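Local coordinates for mitochondrial antiviral signaling protein (MAVS) (Equus caballus, PDB 4O9L) that probably drives antiviral innate immune signalling by assembling into prion-like filaments through its caspase recruitment domain, at residues 9-12 with 13-17; 47-51 with 52-56; 71-74 with 75-78. The protein carries 1 engineered substitution. All blocks are in the same frame, centred on the assembly; numbering follows the deposited sequence.

Interaction 1 of 3, residues 9-12 with 13-17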
ATOM      1  N   ASP A   9      -1.578  -9.622   8.111  1.00  4.81           N
ATOM      2  CA  ASP A   9      -1.256  -8.874   9.321  1.00  5.29           C
ATOM      3  C   ASP A   9       0.249  -8.712   9.492  1.00  5.31           C
ATOM      4  O   ASP A   9       0.741  -7.616   9.798  1.00  5.45           O
ATOM      5  CB  ASP A   9      -1.838  -9.590  10.535  1.00  5.92           C
ATOM      6  CG  ASP A   9      -1.381  -8.974  11.843  1.00 12.01           C
ATOM      7  OD1 ASP A   9      -1.763  -7.825  12.124  1.00  6.73           O
ATOM      8  OD2 ASP A   9      -0.642  -9.643  12.595  1.00 13.48           O
ATOM      9  N   LYS A  10       0.975  -9.809   9.290  1.00  5.24           N
ATOM     10  CA  LYS A  10       2.434  -9.810   9.374  1.00  8.64           C
ATOM     11  C   LYS A  10       3.027  -8.812   8.391  1.00  8.64           C
ATOM     12  O   LYS A  10       3.975  -8.079   8.713  1.00  5.21           O
ATOM     13  CB  LYS A  10       2.972 -11.213   9.076  1.00  9.47           C
ATOM     14  CG  LYS A  10       4.480 -11.280   8.920  1.00 13.06           C
ATOM     15  CD  LYS A  10       4.942 -12.707   8.642  1.00 16.66           C
ATOM     16  CE  LYS A  10       4.527 -13.660   9.766  1.00 19.72           C
ATOM     17  NZ  LYS A  10       4.494 -15.071   9.279  1.00 20.20           N
ATOM     18  N   THR A  11       2.453  -8.776   7.195  1.00  5.19           N
ATOM     19  CA  THR A  11       2.894  -7.845   6.162  1.00  4.09           C
ATOM     20  C   THR A  11       2.593  -6.398   6.564  1.00  4.21           C
ATOM     21  O   THR A  11       3.465  -5.533   6.474  1.00  4.28           O
ATOM     22  CB  THR A  11       2.252  -8.164   4.798  1.00  3.91           C
ATOM     23  OG1 THR A  11       2.533  -9.525   4.453  1.00  3.69           O
ATOM     24  CG2 THR A  11       2.809  -7.234   3.690  1.00  3.37           C
ATOM     25  N   PHE A  12       1.368  -6.140   7.025  1.00  4.30           N
ATOM     26  CA  PHE A  12       1.019  -4.800   7.471  1.00  5.58           C
ATOM     27  C   PHE A  12       1.954  -4.329   8.591  1.00  8.22           C
ATOM     28  O   PHE A  12       2.405  -3.179   8.601  1.00  6.34           O
ATOM     29  CB  PHE A  12      -0.441  -4.726   7.922  1.00  4.66           C
ATOM     30  CG  PHE A  12      -0.858  -3.345   8.353  1.00  6.07           C
ATOM     31  CD1 PHE A  12      -1.247  -2.402   7.411  1.00  5.50           C
ATOM     32  CD2 PHE A  12      -0.838  -2.986   9.693  1.00  6.51           C
ATOM     33  CE1 PHE A  12      -1.616  -1.112   7.801  1.00  9.56           C
ATOM     34  CE2 PHE A  12      -1.199  -1.702  10.093  1.00  9.16           C
ATOM     35  CZ  PHE A  12      -1.594  -0.769   9.159  1.00 10.99           C
ATOM     36  N   GLN A  13       2.257  -5.222   9.525  1.00  7.06           N
ATOM     37  CA  GLN A  13       3.112  -4.859  10.647  1.00  9.07           C
ATOM     38  C   GLN A  13       4.542  -4.579  10.194  1.00  6.05           C
ATOM     39  O   GLN A  13       5.221  -3.701  10.734  1.00  8.45           O
ATOM     40  CB  GLN A  13       3.076  -5.945  11.730  1.00 10.38           C
ATOM     41  CG  GLN A  13       1.690  -6.151  12.365  1.00 13.52           C
ATOM     42  CD  GLN A  13       1.073  -4.860  12.905  1.00 21.98           C
ATOM     43  OE1 GLN A  13       1.771  -4.003  13.459  1.00 25.81           O
ATOM     44  NE2 GLN A  13      -0.245  -4.724  12.754  1.00 24.91           N
ATOM     45  N   TYR A  14       4.994  -5.318   9.192  1.00  9.26           N
ATOM     46  CA  TYR A  14       6.317  -5.092   8.633  1.00  8.24           C
ATOM     47  C   TYR A  14       6.400  -3.698   8.011  1.00  8.40           C
ATOM     48  O   TYR A  14       7.354  -2.953   8.272  1.00  6.25           O
ATOM     49  CB  TYR A  14       6.657  -6.165   7.595  1.00  5.28           C
ATOM     50  CG  TYR A  14       7.930  -5.878   6.828  1.00 10.73           C
ATOM     51  CD1 TYR A  14       9.179  -6.146   7.380  1.00 14.28           C
ATOM     52  CD2 TYR A  14       7.880  -5.342   5.548  1.00 20.90           C
ATOM     53  CE1 TYR A  14      10.356  -5.884   6.662  1.00 21.47           C
ATOM     54  CE2 TYR A  14       9.043  -5.071   4.823  1.00 21.00           C
ATOM     55  CZ  TYR A  14      10.274  -5.343   5.383  1.00 24.25           C
ATOM     56  OH  TYR A  14      11.420  -5.075   4.653  1.00 26.88           O
ATOM     57  N   ILE A  15       5.411  -3.355   7.183  1.00  4.92           N
ATOM     58  CA  ILE A  15       5.386  -2.050   6.525  1.00  4.73           C
ATOM     59  C   ILE A  15       5.401  -0.940   7.585  1.00 11.97           C
ATOM     60  O   ILE A  15       6.172   0.017   7.483  1.00  9.12           O
ATOM     61  CB  ILE A  15       4.171  -1.915   5.568  1.00  4.19           C
ATOM     62  CG1 ILE A  15       4.317  -2.889   4.390  1.00  3.82           C
ATOM     63  CG2 ILE A  15       4.054  -0.497   5.037  1.00  6.60           C
ATOM     64  CD1 ILE A  15       3.037  -3.061   3.528  1.00  4.12           C
ATOM     65  N   ARG A  16       4.567  -1.102   8.614  1.00  7.42           N
ATOM     66  CA  ARG A  16       4.525  -0.203   9.769  1.00 11.09           C
ATOM     67  C   ARG A  16       5.895  -0.001  10.414  1.00 14.78           C
ATOM     68  O   ARG A  16       6.349   1.134  10.598  1.00 16.03           O
ATOM     69  CB  ARG A  16       3.574  -0.773  10.833  1.00 20.38           C
ATOM     70  CG  ARG A  16       2.168  -0.197  10.815  1.00 34.47           C
ATOM     71  CD  ARG A  16       1.983   0.854  11.916  1.00 46.05           C
ATOM     72  NE  ARG A  16       2.020   0.271  13.261  1.00 52.01           N
ATOM     73  CZ  ARG A  16       0.946  -0.120  13.947  1.00 53.94           C
ATOM     74  NH1 ARG A  16       1.085  -0.634  15.164  1.00 53.37           N
ATOM     75  NH2 ARG A  16      -0.268   0.000  13.419  1.00 53.90           N
ATOM     76  N   GLN A  17       6.545  -1.101  10.775  1.00 12.05           N
ATOM     77  CA  GLN A  17       7.837  -1.031  11.454  1.00 15.92           C
ATOM     78  C   GLN A  17       8.940  -0.470  10.555  1.00 17.18           C
ATOM     79  O   GLN A  17       9.901   0.131  11.040  1.00 20.51           O
ATOM     80  CB  GLN A  17       8.238  -2.406  11.994  1.00 22.99           C
ATOM     81  CG  GLN A  17       7.318  -2.937  13.085  1.00 35.31           C
ATOM     82  CD  GLN A  17       7.570  -4.403  13.409  1.00 45.90           C
ATOM     83  OE1 GLN A  17       8.598  -4.967  13.021  1.00 53.19           O
ATOM     84  NE2 GLN A  17       6.626  -5.032  14.112  1.00 42.79           N
TER
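F12 meets two side chains of 13-17, Q13 and R16, in different ways. Q13 brings its amide nitrogen to the edge of the F12 ring, near the ring plane. NE2 of Q13 is 3.6 Å from CD2 of F12, and the amide is turned 69° from the ring. R16 comes obliquely, with its stem and one guanidinium nitrogen: CG of R16 is 3.8 Å and NH2 3.9 Å from CE2 of F12. The chain of R16 bends twice, and its guanidinium plane ends up nearly perpendicular to the ring, at 81°. Outside the two segments, R66 of helix 39-66 makes a cation-pi contact with F12.

Both segments belong to helix 6-17, the first helix of this caspase recruitment domain, a helical bundle of the death-fold clan. Four backbone bonds run from Q13, Y14, I15 and R16 to the carbonyls four residues earlier. The bond from N of I15 to O of T11 is 3.0 Å and nearly straight.

The chi2 bend of Q13 (-53°) carries its amide toward the D9 carboxylate. NE2 of Q13 is 3.5 Å from OD1 of D9, a loose approach. The same OD1 has a long, weak ion pair with R66. CG of Q13 comes close to O of D9, at 3.1 Å, the same oxygen that accepts from N of Q13.

On another side of the helix, CG2 of T11 touches CD1 of I15 at 4.2 Å. The T11 hydroxyl, OG1, is hydrogen-bonded to the O of A7. Y14 stacks its ring with H18.

Interaction 2 of 3, residues 47-51 with 52-56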
ATOM      1  N   ALA A  47      -7.898  13.294  -2.837  1.00  5.07           N
ATOM      2  CA  ALA A  47      -8.238  14.520  -2.120  1.00  5.32           C
ATOM      3  C   ALA A  47      -7.427  14.637  -0.821  1.00  5.15           C
ATOM      4  O   ALA A  47      -7.029  15.732  -0.425  1.00  5.23           O
ATOM      5  CB  ALA A  47      -9.725  14.584  -1.837  1.00  5.83           C
ATOM      6  N   THR A  48      -7.167  13.505  -0.170  1.00  6.26           N
ATOM      7  CA  THR A  48      -6.301  13.486   1.015  1.00  6.67           C
ATOM      8  C   THR A  48      -4.876  13.928   0.656  1.00  4.62           C
ATOM      9  O   THR A  48      -4.257  14.736   1.365  1.00  4.74           O
ATOM     10  CB  THR A  48      -6.237  12.079   1.644  1.00  5.62           C
ATOM     11  OG1 THR A  48      -7.563  11.639   1.961  1.00  5.12           O
ATOM     12  CG2 THR A  48      -5.397  12.084   2.907  1.00  8.52           C
ATOM     13  N   TYR A  49      -4.357  13.384  -0.442  1.00  4.35           N
ATOM     14  CA  TYR A  49      -3.039  13.764  -0.933  1.00  4.20           C
ATOM     15  C   TYR A  49      -2.938  15.274  -1.111  1.00  4.68           C
ATOM     16  O   TYR A  49      -1.983  15.899  -0.640  1.00  4.46           O
ATOM     17  CB  TYR A  49      -2.712  13.056  -2.260  1.00  4.02           C
ATOM     18  CG  TYR A  49      -1.334  13.408  -2.782  1.00  4.23           C
ATOM     19  CD1 TYR A  49      -0.217  12.672  -2.399  1.00  4.96           C
ATOM     20  CD2 TYR A  49      -1.149  14.492  -3.635  1.00  4.14           C
ATOM     21  CE1 TYR A  49       1.045  13.005  -2.858  1.00  4.96           C
ATOM     22  CE2 TYR A  49       0.107  14.831  -4.099  1.00  4.20           C
ATOM     23  CZ  TYR A  49       1.201  14.084  -3.712  1.00  6.62           C
ATOM     24  OH  TYR A  49       2.450  14.427  -4.179  1.00  9.54           O
ATOM     25  N   GLU A  50      -3.914  15.857  -1.796  1.00  4.57           N
ATOM     26  CA  GLU A  50      -3.853  17.282  -2.109  1.00  4.78           C
ATOM     27  C   GLU A  50      -3.696  18.120  -0.841  1.00  4.96           C
ATOM     28  O   GLU A  50      -2.905  19.066  -0.803  1.00  5.05           O
ATOM     29  CB  GLU A  50      -5.095  17.729  -2.884  1.00  5.04           C
ATOM     30  CG  GLU A  50      -5.101  19.226  -3.198  1.00  9.08           C
ATOM     31  CD  GLU A  50      -6.320  19.652  -3.998  1.00 13.02           C
ATOM     32  OE1 GLU A  50      -6.626  18.995  -5.013  1.00 17.31           O
ATOM     33  OE2 GLU A  50      -6.974  20.645  -3.615  1.00 15.13           O
ATOM     34  N   ARG A  51      -4.428  17.735   0.204  1.00  5.08           N
ATOM     35  CA  ARG A  51      -4.453  18.484   1.455  1.00  5.38           C
ATOM     36  C   ARG A  51      -3.250  18.207   2.368  1.00  5.35           C
ATOM     37  O   ARG A  51      -2.635  19.139   2.903  1.00  5.58           O
ATOM     38  CB  ARG A  51      -5.770  18.207   2.204  1.00  5.68           C
ATOM     39  CG  ARG A  51      -5.912  18.988   3.503  1.00  6.11           C
ATOM     40  CD  ARG A  51      -7.353  18.989   4.020  1.00  6.56           C
ATOM     41  NE  ARG A  51      -7.467  19.821   5.215  1.00  7.06           N
ATOM     42  CZ  ARG A  51      -8.588  20.394   5.632  1.00 14.73           C
ATOM     43  NH1 ARG A  51      -9.714  20.222   4.950  1.00 15.63           N
ATOM     44  NH2 ARG A  51      -8.579  21.129   6.741  1.00 12.26           N
ATOM     45  N   TRP A  52      -2.922  16.924   2.546  1.00  5.41           N
ATOM     46  CA  TRP A  52      -1.922  16.517   3.545  1.00  5.23           C
ATOM     47  C   TRP A  52      -0.554  16.152   2.972  1.00  6.99           C
ATOM     48  O   TRP A  52       0.433  16.084   3.708  1.00  6.94           O
ATOM     49  CB  TRP A  52      -2.446  15.368   4.427  1.00  5.30           C
ATOM     50  CG  TRP A  52      -3.468  15.819   5.448  1.00  5.75           C
ATOM     51  CD1 TRP A  52      -3.218  16.380   6.666  1.00  6.23           C
ATOM     52  CD2 TRP A  52      -4.896  15.751   5.319  1.00  5.89           C
ATOM     53  NE1 TRP A  52      -4.403  16.658   7.313  1.00  6.82           N
ATOM     54  CE2 TRP A  52      -5.448  16.281   6.510  1.00  6.45           C
ATOM     55  CE3 TRP A  52      -5.759  15.290   4.322  1.00  5.69           C
ATOM     56  CZ2 TRP A  52      -6.825  16.361   6.723  1.00  6.82           C
ATOM     57  CZ3 TRP A  52      -7.126  15.365   4.534  1.00  6.06           C
ATOM     58  CH2 TRP A  52      -7.646  15.897   5.732  1.00 10.41           C
ATOM     59  N   GLY A  53      -0.475  15.920   1.669  1.00  4.71           N
ATOM     60  CA  GLY A  53       0.817  15.640   1.074  1.00  5.53           C
ATOM     61  C   GLY A  53       1.166  14.163   1.129  1.00  7.67           C
ATOM     62  O   GLY A  53       0.423  13.351   1.693  1.00  4.34           O
ATOM     63  N   ASN A  54       2.310  13.813   0.550  1.00  4.37           N
ATOM     64  CA  ASN A  54       2.657  12.411   0.336  1.00  4.17           C
ATOM     65  C   ASN A  54       2.824  11.601   1.621  1.00  6.25           C
ATOM     66  O   ASN A  54       2.261  10.510   1.768  1.00  4.32           O
ATOM     67  CB  ASN A  54       3.934  12.303  -0.508  1.00  8.61           C
ATOM     68  CG  ASN A  54       4.084  10.939  -1.151  1.00  6.30           C
ATOM     69  OD1 ASN A  54       3.360  10.611  -2.101  1.00  7.45           O
ATOM     70  ND2 ASN A  54       5.024  10.128  -0.635  1.00  4.13           N
ATOM     71  N   GLN A  55       3.597  12.143   2.555  1.00  4.63           N
ATOM     72  CA  GLN A  55       3.998  11.397   3.737  1.00  6.75           C
ATOM     73  C   GLN A  55       2.801  10.985   4.608  1.00  7.49           C
ATOM     74  O   GLN A  55       2.663   9.813   4.952  1.00  4.80           O
ATOM     75  CB  GLN A  55       5.032  12.204   4.527  1.00 10.79           C
ATOM     76  CG  GLN A  55       5.455  11.598   5.850  1.00 24.49           C
ATOM     77  CD  GLN A  55       6.397  12.511   6.619  1.00 30.69           C
ATOM     78  OE1 GLN A  55       5.962  13.468   7.268  1.00 32.60           O
ATOM     79  NE2 GLN A  55       7.693  12.225   6.542  1.00 32.22           N
ATOM     80  N   ASP A  56       1.923  11.930   4.944  1.00  5.68           N
ATOM     81  CA  ASP A  56       0.749  11.593   5.749  1.00  7.57           C
ATOM     82  C   ASP A  56      -0.261  10.742   4.982  1.00  8.40           C
ATOM     83  O   ASP A  56      -0.897   9.857   5.565  1.00  9.92           O
ATOM     84  CB  ASP A  56       0.078  12.849   6.318  1.00  7.25           C
ATOM     85  CG  ASP A  56       0.880  13.478   7.450  1.00 14.68           C
ATOM     86  OD1 ASP A  56       1.542  12.731   8.200  0.70 13.67           O
ATOM     87  OD2 ASP A  56       0.843  14.718   7.595  1.00 25.12           O
TER
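R51 and W52 lie side by side where helix 39-66 turns a sharp corner. This long helix of the death-fold bundle is kinked just after W52. The axes of the short segments 47-51 and 52-56 make an angle of 98°.

Two backbone hydrogen bonds lead into the corner. N of W52 bonds to O of T48 at 2.8 Å, nearly straight. N of G53 bonds to O of Y49, also at 2.8 Å but more bent. The nitrogens of N54 and Q55 do not reach carbonyls of the preceding turn, so the helical pattern breaks here. G53 turns the chain with a positive phi of 87°, an angle that suits glycine.

A CH-pi contact covers one face of the indole. CD of R51 sits 3.7 Å from the centroid of the six-membered ring of W52. The extended arginine chain lays CG and CD over this face, while the guanidinium, 16° from parallel, lies oblique to the ring. The apolar contact of T48 comes from its methyl: CG2 is 3.5 Å from CE3 of W52.

Polar groups tie the corner to the chain around helix 27-30. The N54 amide is fixed at both ends, OD1 to the N of V27 and ND2 to the O of I25. OH of Y49 bonds to NE2 of H26. OD1 of N54 also meets the Y49 ring at its edge, in the ring plane, 3.4 Å from CE1 of Y49.

Interaction 3 of 3, residues 71-74 with 75-78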
ATOM      1  N   TRP A  71      -5.114  -6.878  -0.667  1.00  5.30           N
ATOM      2  CA  TRP A  71      -4.301  -5.672  -0.773  1.00  5.10           C
ATOM      3  C   TRP A  71      -2.810  -5.956  -0.890  1.00  2.83           C
ATOM      4  O   TRP A  71      -2.088  -5.189  -1.523  1.00  2.71           O
ATOM      5  CB  TRP A  71      -4.545  -4.744   0.421  1.00  3.23           C
ATOM      6  CG  TRP A  71      -4.049  -5.283   1.738  1.00  3.30           C
ATOM      7  CD1 TRP A  71      -4.751  -6.050   2.624  1.00  4.24           C
ATOM      8  CD2 TRP A  71      -2.761  -5.051   2.336  1.00  3.20           C
ATOM      9  NE1 TRP A  71      -3.973  -6.327   3.732  1.00  4.18           N
ATOM     10  CE2 TRP A  71      -2.751  -5.730   3.579  1.00  3.76           C
ATOM     11  CE3 TRP A  71      -1.609  -4.363   1.932  1.00  3.89           C
ATOM     12  CZ2 TRP A  71      -1.639  -5.723   4.423  1.00  4.04           C
ATOM     13  CZ3 TRP A  71      -0.505  -4.355   2.770  1.00  3.27           C
ATOM     14  CH2 TRP A  71      -0.527  -5.029   4.002  1.00  3.49           C
ATOM     15  N   VAL A  72      -2.338  -7.040  -0.275  1.00  2.82           N
ATOM     16  CA  VAL A  72      -0.906  -7.334  -0.336  1.00  3.29           C
ATOM     17  C   VAL A  72      -0.454  -7.550  -1.787  1.00  3.36           C
ATOM     18  O   VAL A  72       0.531  -6.978  -2.237  1.00  2.54           O
ATOM     19  CB  VAL A  72      -0.517  -8.534   0.551  1.00  3.21           C
ATOM     20  CG1 VAL A  72       0.940  -8.915   0.316  1.00  2.80           C
ATOM     21  CG2 VAL A  72      -0.746  -8.201   2.025  1.00  2.98           C
ATOM     22  N   HIS A  73      -1.202  -8.356  -2.525  1.00  5.83           N
ATOM     23  CA  HIS A  73      -0.837  -8.664  -3.907  1.00  3.85           C
ATOM     24  C   HIS A  73      -1.119  -7.498  -4.845  1.00  4.35           C
ATOM     25  O   HIS A  73      -0.390  -7.274  -5.822  1.00  2.80           O
ATOM     26  CB  HIS A  73      -1.525  -9.973  -4.323  1.00  2.79           C
ATOM     27  CG  HIS A  73      -1.310 -11.052  -3.326  1.00  4.54           C
ATOM     28  ND1 HIS A  73      -0.094 -11.697  -3.174  1.00  6.47           N
ATOM     29  CD2 HIS A  73      -2.105 -11.556  -2.341  1.00  6.81           C
ATOM     30  CE1 HIS A  73      -0.161 -12.558  -2.183  1.00  2.71           C
ATOM     31  NE2 HIS A  73      -1.385 -12.489  -1.659  1.00  3.26           N
ATOM     32  N   SER A  74      -2.162  -6.739  -4.535  1.00  3.31           N
ATOM     33  CA  SER A  74      -2.404  -5.485  -5.237  1.00  2.90           C
ATOM     34  C   SER A  74      -1.189  -4.564  -5.077  1.00  5.96           C
ATOM     35  O   SER A  74      -0.665  -4.039  -6.062  1.00  2.85           O
ATOM     36  CB  SER A  74      -3.671  -4.809  -4.693  1.00  3.04           C
ATOM     37  OG  SER A  74      -4.029  -3.690  -5.491  1.00  4.67           O
ATOM     38  N   LEU A  75      -0.730  -4.384  -3.837  1.00  3.73           N
ATOM     39  CA  LEU A  75       0.428  -3.525  -3.566  1.00  2.59           C
ATOM     40  C   LEU A  75       1.701  -4.003  -4.256  1.00  2.63           C
ATOM     41  O   LEU A  75       2.438  -3.203  -4.827  1.00  2.73           O
ATOM     42  CB  LEU A  75       0.673  -3.425  -2.067  1.00  2.57           C
ATOM     43  CG  LEU A  75       1.899  -2.647  -1.582  1.00  2.64           C
ATOM     44  CD1 LEU A  75       1.820  -1.184  -2.020  1.00  2.67           C
ATOM     45  CD2 LEU A  75       1.971  -2.762  -0.045  1.00  2.74           C
ATOM     46  N   ILE A  76       1.959  -5.304  -4.195  1.00  3.03           N
ATOM     47  CA  ILE A  76       3.136  -5.872  -4.841  1.00  2.74           C
ATOM     48  C   ILE A  76       3.109  -5.556  -6.332  1.00  3.68           C
ATOM     49  O   ILE A  76       4.101  -5.058  -6.880  1.00  3.10           O
ATOM     50  CB  ILE A  76       3.231  -7.398  -4.611  1.00  2.72           C
ATOM     51  CG1 ILE A  76       3.633  -7.675  -3.159  1.00  2.69           C
ATOM     52  CG2 ILE A  76       4.235  -8.053  -5.589  1.00  2.93           C
ATOM     53  CD1 ILE A  76       3.349  -9.076  -2.703  1.00  2.67           C
ATOM     54  N   GLY A  77       1.978  -5.825  -6.985  1.00  2.95           N
ATOM     55  CA  GLY A  77       1.842  -5.514  -8.406  1.00  3.23           C
ATOM     56  C   GLY A  77       2.045  -4.036  -8.710  1.00  3.32           C
ATOM     57  O   GLY A  77       2.700  -3.655  -9.693  1.00  3.61           O
ATOM     58  N   ALA A  78       1.480  -3.189  -7.857  1.00  3.98           N
ATOM     59  CA  ALA A  78       1.540  -1.751  -8.060  1.00  4.71           C
ATOM     60  C   ALA A  78       2.955  -1.217  -7.844  1.00  5.19           C
ATOM     61  O   ALA A  78       3.400  -0.300  -8.554  1.00  6.03           O
ATOM     62  CB  ALA A  78       0.548  -1.041  -7.144  1.00  3.05           C
TER
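W71 and L75 meet one turn apart at the start of helix 71-81, one of the helices of the death-fold bundle. Backbone hydrogen bonds come first. The nitrogens of L75, I76, G77 and A78 each donate to the carbonyl four residues earlier. The bond from N of L75 to O of W71 is 2.8 Å. The one from N of G77 to O of H73 is 3.0 Å. The helix is therefore regular from W71 on.

Apolar contacts follow the same spacing. W71 and L75 point the same way, and CD2 of L75 meets the indole at its edge, 4.1 Å from CZ3 of W71. The chi1 of 68° in W71 tucks the indole back over its own helix, so that CG2 of V72 sits above the middle of one face of the W71 indole, 3.4 Å from the plane. The other methyl of V72, CG1, lies 3.9 Å from CD1 of I76. I76 also lies over the backbone, with its CG1 3.3 Å from O of V72.

Polar side chains turn to other parts of the fold. NE2 of H73 bonds to the hydroxyl of Y95, and the two rings also meet edge-to-face. OG of S74 makes a weak hydrogen bond to N of C36.

These two turns are mostly buried and have neighbours on several sides. W71 and L75 pack on helix 6-17. I76 packs on A88, V91 and A92 of helix 85-96. L75 and A78 touch I30 of helix 27-30.

Interactions 1 and 3 join directly, with centres about 14 Å apart. CD1 of I15 lies 3.8 Å from CZ3 of W71 and 3.7 Å from CD2 of L75. Helix 6-17 and helix 71-81 therefore share one apolar seam in the core. Interaction 2 stands apart at the surface. Its centre is about 22 Å from that of interaction 1 and about 21 Å from that of interaction 3, on the opposite side of the chain's centre from interaction 3. Helix 39-66 bridges the gap: its corner carries interaction 2, while F62, T63 and R66, later in it, touch interaction 1. All three lie in the caspase recruitment domain.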